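PDB 1CVR: gingipain R from Porphyromonas gingivalis, which is an Arg-specific cysteine proteinase with a caspase-like fold that cleaves peptide bonds after arginine. Local coordinates for residues I135-K140 with P351-V356. Sequence-based numbering, arbitrary orientation.
Sequences ITTEDK and PTEMQV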
loop_
_atom_site.group_PDB
_atom_site.type_symbol
_atom_site.label_atom_id
_atom_site.label_comp_id
_atom_site.label_asym_id
_atom_site.label_seq_id
_atom_site.Cartn_x
_atom_site.Cartn_y
_atom_site.Cartn_z
ATOM N N ILE A 135 -4.723 11.319 -9.878
ATOM C CA ILE A 135 -4.910 10.463 -11.052
ATOM C C ILE A 135 -6.207 10.868 -11.770
ATOM O O ILE A 135 -7.246 11.040 -11.134
ATOM C CB ILE A 135 -4.984 8.968 -10.645
ATOM C CG1 ILE A 135 -3.638 8.517 -10.073
ATOM C CG2 ILE A 135 -5.393 8.107 -11.840
ATOM C CD1 ILE A 135 -2.485 8.702 -11.024
ATOM N N THR A 136 -6.142 11.017 -13.092
ATOM C CA THR A 136 -7.310 11.417 -13.885
ATOM C C THR A 136 -7.687 10.387 -14.967
ATOM O O THR A 136 -7.044 9.335 -15.104
ATOM C CB THR A 136 -7.055 12.750 -14.595
ATOM O OG1 THR A 136 -6.177 12.531 -15.701
ATOM C CG2 THR A 136 -6.389 13.733 -13.661
ATOM N N THR A 137 -8.728 10.700 -15.736
ATOM C CA THR A 137 -9.200 9.823 -16.803
ATOM C C THR A 137 -8.152 9.711 -17.898
ATOM O O THR A 137 -8.249 8.854 -18.766
ATOM C CB THR A 137 -10.509 10.357 -17.456
ATOM O OG1 THR A 137 -10.296 11.702 -17.914
ATOM C CG2 THR A 137 -11.666 10.329 -16.466
ATOM N N GLU A 138 -7.142 10.573 -17.860
ATOM C CA GLU A 138 -6.105 10.528 -18.878
ATOM C C GLU A 138 -4.913 9.624 -18.540
ATOM O O GLU A 138 -4.014 9.444 -19.362
ATOM C CB GLU A 138 -5.633 11.943 -19.195
ATOM C CG GLU A 138 -6.768 12.833 -19.703
ATOM C CD GLU A 138 -7.577 12.179 -20.821
ATOM O OE1 GLU A 138 -6.975 11.767 -21.839
ATOM O OE2 GLU A 138 -8.822 12.079 -20.682
ATOM N N ASP A 139 -4.909 9.065 -17.333
ATOM C CA ASP A 139 -3.839 8.151 -16.933
ATOM C C ASP A 139 -4.194 6.782 -17.505
ATOM O O ASP A 139 -4.699 5.903 -16.809
ATOM C CB ASP A 139 -3.726 8.136 -15.410
ATOM C CG ASP A 139 -3.010 9.368 -14.886
ATOM O OD1 ASP A 139 -1.776 9.420 -15.038
ATOM O OD2 ASP A 139 -3.667 10.295 -14.359
ATOM N N LYS A 140 -3.913 6.634 -18.798
ATOM C CA LYS A 140 -4.224 5.429 -19.561
ATOM C C LYS A 140 -3.343 4.219 -19.295
ATOM O O LYS A 140 -3.609 3.147 -19.828
ATOM C CB LYS A 140 -4.163 5.733 -21.056
ATOM C CG LYS A 140 -5.053 6.864 -21.541
ATOM C CD LYS A 140 -6.512 6.623 -21.253
ATOM C CE LYS A 140 -7.374 7.471 -22.181
ATOM N NZ LYS A 140 -6.940 8.896 -22.205
ATOM N N PRO A 351 -9.659 5.352 -14.141
ATOM C CA PRO A 351 -10.827 5.812 -13.387
ATOM C C PRO A 351 -11.929 6.518 -14.171
ATOM O O PRO A 351 -11.710 7.009 -15.280
ATOM C CB PRO A 351 -10.196 6.744 -12.358
ATOM C CG PRO A 351 -9.147 7.420 -13.201
ATOM C CD PRO A 351 -8.487 6.184 -13.815
ATOM N N THR A 352 -13.115 6.559 -13.576
ATOM C CA THR A 352 -14.220 7.286 -14.171
ATOM C C THR A 352 -14.468 8.456 -13.213
ATOM O O THR A 352 -13.900 8.497 -12.109
ATOM C CB THR A 352 -15.466 6.422 -14.289
ATOM O OG1 THR A 352 -15.765 5.851 -13.020
ATOM C CG2 THR A 352 -15.242 5.312 -15.325
ATOM N N GLU A 353 -15.276 9.426 -13.625
ATOM C CA GLU A 353 -15.515 10.555 -12.749
ATOM C C GLU A 353 -16.783 10.363 -11.940
ATOM O O GLU A 353 -17.617 9.516 -12.254
ATOM C CB GLU A 353 -15.574 11.864 -13.546
ATOM C CG GLU A 353 -14.345 12.108 -14.402
ATOM C CD GLU A 353 -14.240 13.535 -14.887
ATOM O OE1 GLU A 353 -13.877 14.417 -14.080
ATOM O OE2 GLU A 353 -14.532 13.785 -16.073
ATOM N N MET A 354 -16.898 11.138 -10.870
ATOM C CA MET A 354 -18.059 11.087 -9.994
ATOM C C MET A 354 -18.829 12.394 -10.101
ATOM O O MET A 354 -18.250 13.452 -10.343
ATOM C CB MET A 354 -17.635 10.908 -8.535
ATOM C CG MET A 354 -17.040 9.575 -8.196
ATOM S SD MET A 354 -16.649 9.530 -6.452
ATOM C CE MET A 354 -15.347 10.734 -6.343
ATOM N N GLN A 355 -20.136 12.308 -9.905
ATOM C CA GLN A 355 -20.989 13.482 -9.947
ATOM C C GLN A 355 -21.234 13.831 -8.482
ATOM O O GLN A 355 -21.927 13.111 -7.766
ATOM C CB GLN A 355 -22.298 13.133 -10.664
ATOM C CG GLN A 355 -23.119 14.325 -11.124
ATOM C CD GLN A 355 -24.232 13.913 -12.092
ATOM O OE1 GLN A 355 -24.995 14.750 -12.577
ATOM N NE2 GLN A 355 -24.321 12.614 -12.373
ATOM N N VAL A 356 -20.627 14.920 -8.038
ATOM C CA VAL A 356 -20.751 15.372 -6.658
ATOM C C VAL A 356 -21.474 16.713 -6.598
ATOM O O VAL A 356 -21.047 17.688 -7.215
ATOM C CB VAL A 356 -19.359 15.544 -5.990
ATOM C CG1 VAL A 356 -19.509 16.173 -4.611
ATOM C CG2 VAL A 356 -18.672 14.205 -5.866
#
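Ile-135 sets one methyl, CG2, against the ring of Pro-351, 4.1 Å from its CG, the two side chains crossing at about a right angle. This branch lies anti to the backbone N, while CG1 (chi1 -66°) leads away from Pro-351; the Ile-135 side chain also touches Trp-141, Leu-142 and Arg-347. The carbonyl of Thr-136 comes next: Thr-136 O rests 3.4 Å from CG of Pro-351 and a little farther from CD, a polar atom laid on ring methylenes. That same O accepts from Asp-139 N, closing a type I beta turn over Thr-136 to Asp-139, and Thr-136 OG1 accepts from Glu-138 N in an ST turn. Thr-137 supplies the other touching methyl. Thr-137 CG2, anti to the carbonyl carbon, lies 3.5 Å from Pro-351 O and 3.8 Å from CG of Glu-353, again with side chains crossed, whereas OG1 turns to Glu-138 OE2, which it meets 25° out of the carboxylate plane. Glu-138 OE1 in turn pairs with Lys-140 NZ at 2.9 Å. Asp-139 braces the turn: its OD2 takes the Thr-136 N-H almost straight (172°) with its anti lone pair, and its OD1 accepts a hydrogen bond from Trp-141 NE1, so both carboxylate oxygens are engaged. The contact thus joins the loop between helix 118-133 and strand 144-149 of the catalytic part to the loop leading into strand 356-357 of the C-terminal Ig-like part, where Thr-352 makes backbone hydrogen bonds with Asn-421 and Val-423. Across it methyl, methylene and carbonyl groups meet, while the polar bonds described for 135-140 stay within its own loop; this implies a small fit (207 Å² buried, both sides summed) that probably relies on van der Waals contact, the proline ring meeting a turn held by its own bonds.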